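Local coordinates for protein rifamycin polyketide synthase (PDB 4LN9) that probably dehydrates a beta-hydroxyacyl polyketide intermediate, acting as the double-hotdog dehydratase domain of the last module of the rifamycin synthase, at residues G95-L108 and L146-R158. Sequence-based numbering, arbitrary orientation.
Sequences GCPVLDELVIEAPL and LRHATGVLVPENR
Val-98 and Val-154 exchange two backbone hydrogen bonds at one end of an antiparallel strand pair, 98-104 with 146-154. Val-103 and Thr-150 form a second such pair, with Val-103 N 2.9 Å from Thr-150 O. Between them the register slips by one residue. Asp-100 and Glu-101 both face Val-152 in a classic beta bulge. Their two N-H groups make only weak bonds to Val-152 O, but Val-152 N returns a sound bond to Glu-101 O at 2.9 Å. Glu-105 N continues the ladder to His-148 O. Gly-95 ends the preceding helix in a Schellman motif. A water donates to its O and accepts from Glu-156 N.

Leu-99, Leu-102, Ile-104, Ala-149 and Leu-153 share one face of the pair. Leu-99 CD1 meets Leu-153 CD2 at 3.6 Å. Gly-151 lies across from Leu-102, whose CD1 packs against the backbone there. On the other face, Val-154 CG2 sits 3.5 Å from Val-98 CB.

Glu-105 and Arg-147 form a salt bridge with their planar groups 78° apart. Glu-105 OE2 lies in the guanidinium plane, but Arg-147 NE meets it from above the carboxylate plane, at 3.2 Å. Thr-150 CB covers one guanidinium face. The His-148 side chain starts away from 95-108, but CG lies anti to the carbonyl carbon (chi1 -64°), which brings the ring back. ND1 donates to Ala-106 O at 2.8 Å. Leu-108 lies over one ring face, its CA making a CH-pi contact. NE2 bonds to Ser-137 OG, which should fix the ring's rotation.

Strand 131-139 flanks 146-154, and Asp-134 bonds to Thr-150 OG1. Strand 98-104 pairs on its other edge with 263-272, consistent with the seam between the two hotdog halves. Arg-271 of that strand forms a salt bridge with Glu-156 OE2. Leu-99 and Ile-104 pack on helix 80-93.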
ATOM      1  N   GLY A  95     -15.798  -5.981   2.639  1.00 40.07           N
ATOM      2  CA  GLY A  95     -17.075  -6.681   2.776  1.00 34.47           C
ATOM      3  C   GLY A  95     -16.909  -8.164   3.056  1.00 34.68           C
ATOM      4  O   GLY A  95     -17.742  -8.981   2.658  1.00 35.28           O
ATOM      5  N   CYS A  96     -15.825  -8.505   3.747  1.00 29.41           N
ATOM      6  CA  CYS A  96     -15.591  -9.860   4.242  1.00 27.21           C
ATOM      7  C   CYS A  96     -15.331  -9.830   5.740  1.00 33.27           C
ATOM      8  O   CYS A  96     -14.207 -10.071   6.175  1.00 30.13           O
ATOM      9  CB  CYS A  96     -14.351 -10.457   3.574  1.00 39.14           C
ATOM     10  SG  CYS A  96     -14.578 -10.995   1.864  1.00 46.83           S
ATOM     11  N   PRO A  97     -16.375  -9.571   6.540  1.00 31.51           N
ATOM     12  CA  PRO A  97     -16.170  -9.294   7.959  1.00 33.75           C
ATOM     13  C   PRO A  97     -15.943 -10.543   8.821  1.00 33.25           C
ATOM     14  O   PRO A  97     -15.523 -10.420   9.972  1.00 31.28           O
ATOM     15  CB  PRO A  97     -17.466  -8.592   8.366  1.00 31.69           C
ATOM     16  CG  PRO A  97     -18.491  -9.149   7.436  1.00 30.89           C
ATOM     17  CD  PRO A  97     -17.778  -9.375   6.131  1.00 31.83           C
ATOM     18  N   VAL A  98     -16.218 -11.729   8.283  1.00 28.11           N
ATOM     19  CA  VAL A  98     -16.163 -12.949   9.090  1.00 29.60           C
ATOM     20  C   VAL A  98     -14.773 -13.575   9.088  1.00 29.83           C
ATOM     21  O   VAL A  98     -14.213 -13.864   8.030  1.00 26.92           O
ATOM     22  CB  VAL A  98     -17.196 -13.994   8.627  1.00 27.37           C
ATOM     23  CG1 VAL A  98     -17.043 -15.282   9.423  1.00 29.21           C
ATOM     24  CG2 VAL A  98     -18.605 -13.439   8.770  1.00 30.27           C
ATOM     25  N   LEU A  99     -14.217 -13.776  10.280  1.00 25.54           N
ATOM     26  CA  LEU A  99     -12.914 -14.419  10.414  1.00 30.02           C
ATOM     27  C   LEU A  99     -13.055 -15.939  10.460  1.00 32.52           C
ATOM     28  O   LEU A  99     -13.264 -16.528  11.521  1.00 32.99           O
ATOM     29  CB  LEU A  99     -12.164 -13.894  11.646  1.00 27.23           C
ATOM     30  CG  LEU A  99     -10.684 -14.280  11.787  1.00 26.35           C
ATOM     31  CD1 LEU A  99      -9.916 -13.982  10.507  1.00 27.39           C
ATOM     32  CD2 LEU A  99     -10.049 -13.573  12.975  1.00 25.93           C
ATOM     33  N   ASP A 100     -13.013 -16.552   9.279  1.00 34.16           N
ATOM     34  CA  ASP A 100     -13.184 -17.995   9.120  1.00 36.60           C
ATOM     35  C   ASP A 100     -12.086 -18.722   9.888  1.00 30.44           C
ATOM     36  O   ASP A 100     -12.357 -19.622  10.683  1.00 28.89           O
ATOM     37  CB  ASP A 100     -13.103 -18.352   7.629  1.00 35.38           C
ATOM     38  CG  ASP A 100     -13.753 -19.686   7.298  1.00 49.61           C
ATOM     39  OD1 ASP A 100     -14.324 -20.324   8.209  1.00 53.00           O
ATOM     40  OD2 ASP A 100     -13.699 -20.092   6.115  1.00 52.20           O
ATOM     41  N   GLU A 101     -10.855 -18.245   9.724  1.00 29.60           N
ATOM     42  CA  GLU A 101      -9.699 -18.859  10.366  1.00 27.64           C
ATOM     43  C   GLU A 101      -8.550 -17.857  10.480  1.00 30.86           C
ATOM     44  O   GLU A 101      -8.363 -17.009   9.606  1.00 28.53           O
ATOM     45  CB  GLU A 101      -9.255 -20.094   9.576  1.00 40.46           C
ATOM     46  CG  GLU A 101      -8.102 -20.864  10.200  1.00 42.51           C
ATOM     47  CD  GLU A 101      -7.851 -22.191   9.508  1.00 62.52           C
ATOM     48  OE1 GLU A 101      -8.417 -22.412   8.416  1.00 59.74           O
ATOM     49  OE2 GLU A 101      -7.113 -23.027  10.072  1.00 65.76           O
ATOM     50  N   LEU A 102      -7.860 -17.883  11.616  1.00 30.93           N
ATOM     51  CA  LEU A 102      -6.608 -17.148  11.760  1.00 31.55           C
ATOM     52  C   LEU A 102      -5.617 -17.946  12.593  1.00 34.45           C
ATOM     53  O   LEU A 102      -5.940 -18.398  13.693  1.00 33.88           O
ATOM     54  CB  LEU A 102      -6.852 -15.777  12.398  1.00 30.24           C
ATOM     55  CG  LEU A 102      -5.693 -14.779  12.316  1.00 33.69           C
ATOM     56  CD1 LEU A 102      -5.435 -14.371  10.875  1.00 31.94           C
ATOM     57  CD2 LEU A 102      -5.962 -13.556  13.183  1.00 33.16           C
ATOM     58  N   VAL A 103      -4.451 -18.218  12.017  1.00 31.62           N
ATOM     59  CA  VAL A 103      -3.401 -18.918  12.744  1.00 34.00           C
ATOM     60  C   VAL A 103      -2.295 -17.954  13.155  1.00 33.87           C
ATOM     61  O   VAL A 103      -1.804 -17.178  12.334  1.00 36.62           O
ATOM     62  CB  VAL A 103      -2.800 -20.064  11.908  1.00 32.95           C
ATOM     63  CG1 VAL A 103      -1.620 -20.689  12.636  1.00 37.43           C
ATOM     64  CG2 VAL A 103      -3.862 -21.110  11.605  1.00 37.82           C
ATOM     65  N   ILE A 104      -1.991 -17.919  14.449  1.00 35.97           N
ATOM     66  CA  ILE A 104      -0.923 -17.059  14.948  1.00 37.53           C
ATOM     67  C   ILE A 104       0.424 -17.772  14.876  1.00 39.17           C
ATOM     68  O   ILE A 104       0.582 -18.871  15.404  1.00 42.79           O
ATOM     69  CB  ILE A 104      -1.184 -16.600  16.396  1.00 38.47           C
ATOM     70  CG1 ILE A 104      -2.631 -16.127  16.555  1.00 45.44           C
ATOM     71  CG2 ILE A 104      -0.218 -15.489  16.784  1.00 36.71           C
ATOM     72  CD1 ILE A 104      -2.913 -14.791  15.903  1.00 37.22           C
ATOM     73  N   GLU A 105       1.366 -17.175  14.154  1.00 49.10           N
ATOM     74  CA  GLU A 105       2.605 -17.857  13.799  1.00 44.01           C
ATOM     75  C   GLU A 105       3.722 -17.498  14.771  1.00 51.44           C
ATOM     76  O   GLU A 105       4.585 -18.326  15.071  1.00 59.26           O
ATOM     77  CB  GLU A 105       3.025 -17.481  12.381  1.00 47.19           C
ATOM     78  CG  GLU A 105       1.966 -17.755  11.331  1.00 51.56           C
ATOM     79  CD  GLU A 105       2.573 -18.024   9.971  1.00 58.05           C
ATOM     80  OE1 GLU A 105       1.933 -18.738   9.169  1.00 65.77           O
ATOM     81  OE2 GLU A 105       3.765 -17.696   9.783  1.00 61.58           O
ATOM     82  N   ALA A 106       3.824 -16.206  15.070  1.00 45.18           N
ATOM     83  CA  ALA A 106       4.995 -15.647  15.732  1.00 51.17           C
ATOM     84  C   ALA A 106       4.615 -14.322  16.385  1.00 46.21           C
ATOM     85  O   ALA A 106       3.906 -13.515  15.785  1.00 43.23           O
ATOM     86  CB  ALA A 106       6.123 -15.438  14.728  1.00 49.16           C
ATOM     87  N   PRO A 107       5.077 -14.098  17.624  1.00 46.37           N
ATOM     88  CA  PRO A 107       4.712 -12.903  18.385  1.00 46.52           C
ATOM     89  C   PRO A 107       5.095 -11.608  17.668  1.00 47.35           C
ATOM     90  O   PRO A 107       6.196 -11.499  17.129  1.00 40.44           O
ATOM     91  CB  PRO A 107       5.520 -13.054  19.673  1.00 48.38           C
ATOM     92  CG  PRO A 107       5.684 -14.526  19.835  1.00 50.58           C
ATOM     93  CD  PRO A 107       5.840 -15.061  18.438  1.00 46.95           C
ATOM     94  N   LEU A 108       4.168 -10.655  17.631  1.00 43.23           N
ATOM     95  CA  LEU A 108       4.457  -9.313  17.130  1.00 40.80           C
ATOM     96  C   LEU A 108       5.043  -8.445  18.241  1.00 48.83           C
ATOM     97  O   LEU A 108       4.308  -7.802  18.993  1.00 44.65           O
ATOM     98  CB  LEU A 108       3.185  -8.677  16.551  1.00 39.52           C
ATOM     99  CG  LEU A 108       3.179  -7.199  16.135  1.00 41.86           C
ATOM    100  CD1 LEU A 108       4.546  -6.753  15.620  1.00 43.74           C
ATOM    101  CD2 LEU A 108       2.099  -6.943  15.092  1.00 41.09           C
ATOM    102  N   LEU A 146       8.603 -10.180   8.964  1.00 35.21           N
ATOM    103  CA  LEU A 146       8.253 -11.379   9.723  1.00 35.59           C
ATOM    104  C   LEU A 146       6.735 -11.570   9.643  1.00 36.31           C
ATOM    105  O   LEU A 146       5.990 -10.591   9.675  1.00 36.13           O
ATOM    106  CB  LEU A 146       8.687 -11.181  11.183  1.00 39.55           C
ATOM    107  CG  LEU A 146       8.669 -12.306  12.225  1.00 47.31           C
ATOM    108  CD1 LEU A 146       9.265 -13.593  11.670  1.00 51.77           C
ATOM    109  CD2 LEU A 146       9.416 -11.858  13.477  1.00 46.60           C
ATOM    110  N   ARG A 147       6.285 -12.790   9.341  1.00 35.18           N
ATOM    111  CA  ARG A 147       4.845 -13.045   9.343  1.00 34.88           C
ATOM    112  C   ARG A 147       4.346 -13.457  10.718  1.00 36.68           C
ATOM    113  O   ARG A 147       4.952 -14.295  11.385  1.00 39.54           O
ATOM    114  CB  ARG A 147       4.444 -14.086   8.297  1.00 38.29           C
ATOM    115  CG  ARG A 147       2.944 -14.109   8.042  1.00 37.70           C
ATOM    116  CD  ARG A 147       2.584 -14.950   6.828  1.00 37.26           C
ATOM    117  NE  ARG A 147       2.664 -16.375   7.126  1.00 44.28           N
ATOM    118  CZ  ARG A 147       2.337 -17.333   6.269  1.00 51.64           C
ATOM    119  NH1 ARG A 147       1.871 -17.019   5.068  1.00 51.03           N
ATOM    120  NH2 ARG A 147       2.461 -18.608   6.615  1.00 47.69           N
ATOM    121  N   HIS A 148       3.212 -12.895  11.126  1.00 36.19           N
ATOM    122  CA  HIS A 148       2.725 -13.107  12.483  1.00 37.75           C
ATOM    123  C   HIS A 148       1.462 -13.902  12.509  1.00 39.83           C
ATOM    124  O   HIS A 148       1.121 -14.512  13.523  1.00 43.53           O
ATOM    125  CB  HIS A 148       2.511 -11.779  13.177  1.00 35.59           C
ATOM    126  CG  HIS A 148       3.776 -10.992  13.361  1.00 38.76           C
ATOM    127  ND1 HIS A 148       4.755 -11.392  14.193  1.00 37.79           N
ATOM    128  CD2 HIS A 148       4.286  -9.907  12.651  1.00 35.56           C
ATOM    129  CE1 HIS A 148       5.801 -10.552  14.088  1.00 39.62           C
ATOM    130  NE2 HIS A 148       5.506  -9.635  13.154  1.00 36.37           N
ATOM    131  N   ALA A 149       0.693 -13.802  11.435  1.00 34.66           N
ATOM    132  CA  ALA A 149      -0.576 -14.496  11.359  1.00 31.85           C
ATOM    133  C   ALA A 149      -1.002 -14.630   9.911  1.00 32.67           C
ATOM    134  O   ALA A 149      -0.734 -13.753   9.089  1.00 32.40           O
ATOM    135  CB  ALA A 149      -1.634 -13.755  12.161  1.00 34.28           C
ATOM    136  N   THR A 150      -1.709 -15.711   9.617  1.00 28.06           N
ATOM    137  CA  THR A 150      -2.229 -15.938   8.282  1.00 33.84           C
ATOM    138  C   THR A 150      -3.597 -16.596   8.407  1.00 29.61           C
ATOM    139  O   THR A 150      -3.830 -17.371   9.336  1.00 29.47           O
ATOM    140  CB  THR A 150      -1.282 -16.842   7.466  1.00 34.71           C
ATOM    141  OG1 THR A 150      -1.778 -16.983   6.130  1.00 39.09           O
ATOM    142  CG2 THR A 150      -1.161 -18.216   8.110  1.00 36.72           C
ATOM    143  N   GLY A 151      -4.550 -16.147   7.599  1.00 30.50           N
ATOM    144  CA  GLY A 151      -5.917 -16.627   7.734  1.00 31.27           C
ATOM    145  C   GLY A 151      -6.818 -16.357   6.547  1.00 35.70           C
ATOM    146  O   GLY A 151      -6.352 -16.101   5.436  1.00 33.25           O
ATOM    147  N   VAL A 152      -8.120 -16.453   6.793  1.00 26.42           N
ATOM    148  CA  VAL A 152      -9.128 -16.366   5.747  1.00 27.32           C
ATOM    149  C   VAL A 152     -10.332 -15.579   6.259  1.00 26.06           C
ATOM    150  O   VAL A 152     -10.831 -15.842   7.355  1.00 30.90           O
ATOM    151  CB  VAL A 152      -9.603 -17.767   5.323  1.00 33.88           C
ATOM    152  CG1 VAL A 152     -10.711 -17.663   4.285  1.00 32.18           C
ATOM    153  CG2 VAL A 152      -8.437 -18.584   4.788  1.00 34.25           C
ATOM    154  N   LEU A 153     -10.712 -14.540   5.522  1.00 26.78           N
ATOM    155  CA  LEU A 153     -11.950 -13.818   5.790  1.00 29.75           C
ATOM    156  C   LEU A 153     -13.005 -14.130   4.739  1.00 33.77           C
ATOM    157  O   LEU A 153     -12.683 -14.347   3.572  1.00 27.30           O
ATOM    158  CB  LEU A 153     -11.687 -12.316   5.843  1.00 24.23           C
ATOM    159  CG  LEU A 153     -10.729 -11.939   6.974  1.00 27.00           C
ATOM    160  CD1 LEU A 153      -9.922 -10.705   6.601  1.00 28.81           C
ATOM    161  CD2 LEU A 153     -11.498 -11.719   8.268  1.00 27.61           C
ATOM    162  N   VAL A 154     -14.253 -14.250   5.180  1.00 29.48           N
ATOM    163  CA  VAL A 154     -15.342 -14.629   4.286  1.00 30.13           C
ATOM    164  C   VAL A 154     -16.505 -13.655   4.442  1.00 32.14           C
ATOM    165  O   VAL A 154     -16.618 -12.978   5.463  1.00 29.65           O
ATOM    166  CB  VAL A 154     -15.832 -16.065   4.563  1.00 36.61           C
ATOM    167  CG1 VAL A 154     -14.690 -17.056   4.403  1.00 31.57           C
ATOM    168  CG2 VAL A 154     -16.441 -16.164   5.954  1.00 33.29           C
ATOM    169  N   PRO A 155     -17.352 -13.549   3.408  1.00 31.48           N
ATOM    170  CA  PRO A 155     -18.505 -12.664   3.520  1.00 33.11           C
ATOM    171  C   PRO A 155     -19.512 -13.222   4.520  1.00 31.34           C
ATOM    172  O   PRO A 155     -19.424 -14.391   4.893  1.00 33.14           O
ATOM    173  CB  PRO A 155     -19.101 -12.672   2.103  1.00 33.72           C
ATOM    174  CG  PRO A 155     -18.051 -13.271   1.221  1.00 37.17           C
ATOM    175  CD  PRO A 155     -17.294 -14.220   2.100  1.00 36.01           C
ATOM    176  N   GLU A 156     -20.329 -12.343   5.094  1.00 27.05           N
ATOM    177  CA  GLU A 156     -21.418 -12.791   5.953  1.00 38.30           C
ATOM    178  C   GLU A 156     -22.620 -13.178   5.104  1.00 33.32           C
ATOM    179  O   GLU A 156     -23.323 -12.309   4.590  1.00 44.71           O
ATOM    180  CB  GLU A 156     -21.818 -11.677   6.921  1.00 34.85           C
ATOM    181  CG  GLU A 156     -22.887 -12.092   7.918  1.00 40.75           C
ATOM    182  CD  GLU A 156     -22.298 -12.705   9.174  1.00 49.62           C
ATOM    183  OE1 GLU A 156     -22.113 -11.966  10.163  1.00 56.86           O
ATOM    184  OE2 GLU A 156     -21.958 -13.907   9.148  1.00 51.83           O
ATOM    185  N   ASN A 157     -22.787 -14.474   4.857  1.00 36.45           N
ATOM    186  CA  ASN A 157     -23.912 -14.956   4.058  1.00 43.68           C
ATOM    187  C   ASN A 157     -25.245 -14.702   4.753  1.00 36.84           C
ATOM    188  O   ASN A 157     -26.260 -14.430   4.111  1.00 44.81           O
ATOM    189  CB  ASN A 157     -23.755 -16.453   3.789  1.00 42.94           C
ATOM    190  CG  ASN A 157     -23.485 -17.245   5.056  1.00 48.14           C
ATOM    191  OD1 ASN A 157     -22.788 -16.778   5.959  1.00 54.75           O
ATOM    192  ND2 ASN A 157     -24.033 -18.453   5.126  1.00 38.76           N
ATOM    193  N   ARG A 158     -25.230 -14.833   6.073  1.00 30.16           N
ATOM    194  CA  ARG A 158     -26.441 -14.855   6.874  1.00 31.17           C
ATOM    195  C   ARG A 158     -26.073 -14.368   8.273  1.00 32.62           C
ATOM    196  O   ARG A 158     -25.257 -14.993   8.950  1.00 34.49           O
ATOM    197  CB  ARG A 158     -26.984 -16.285   6.952  1.00 27.41           C
ATOM    198  CG  ARG A 158     -28.323 -16.410   7.659  1.00 28.39           C
ATOM    199  CD  ARG A 158     -28.763 -17.863   7.739  1.00 25.36           C
ATOM    200  NE  ARG A 158     -29.199 -18.376   6.444  1.00 25.75           N
ATOM    201  CZ  ARG A 158     -28.584 -19.348   5.778  1.00 31.18           C
ATOM    202  NH1 ARG A 158     -27.461 -19.870   6.251  1.00 28.74           N
ATOM    203  NH2 ARG A 158     -29.111 -19.826   4.658  1.00 25.50           N
TER
HETATM  204  O   HOH W   1     -20.321  -9.646   4.099  1.00 41.31           O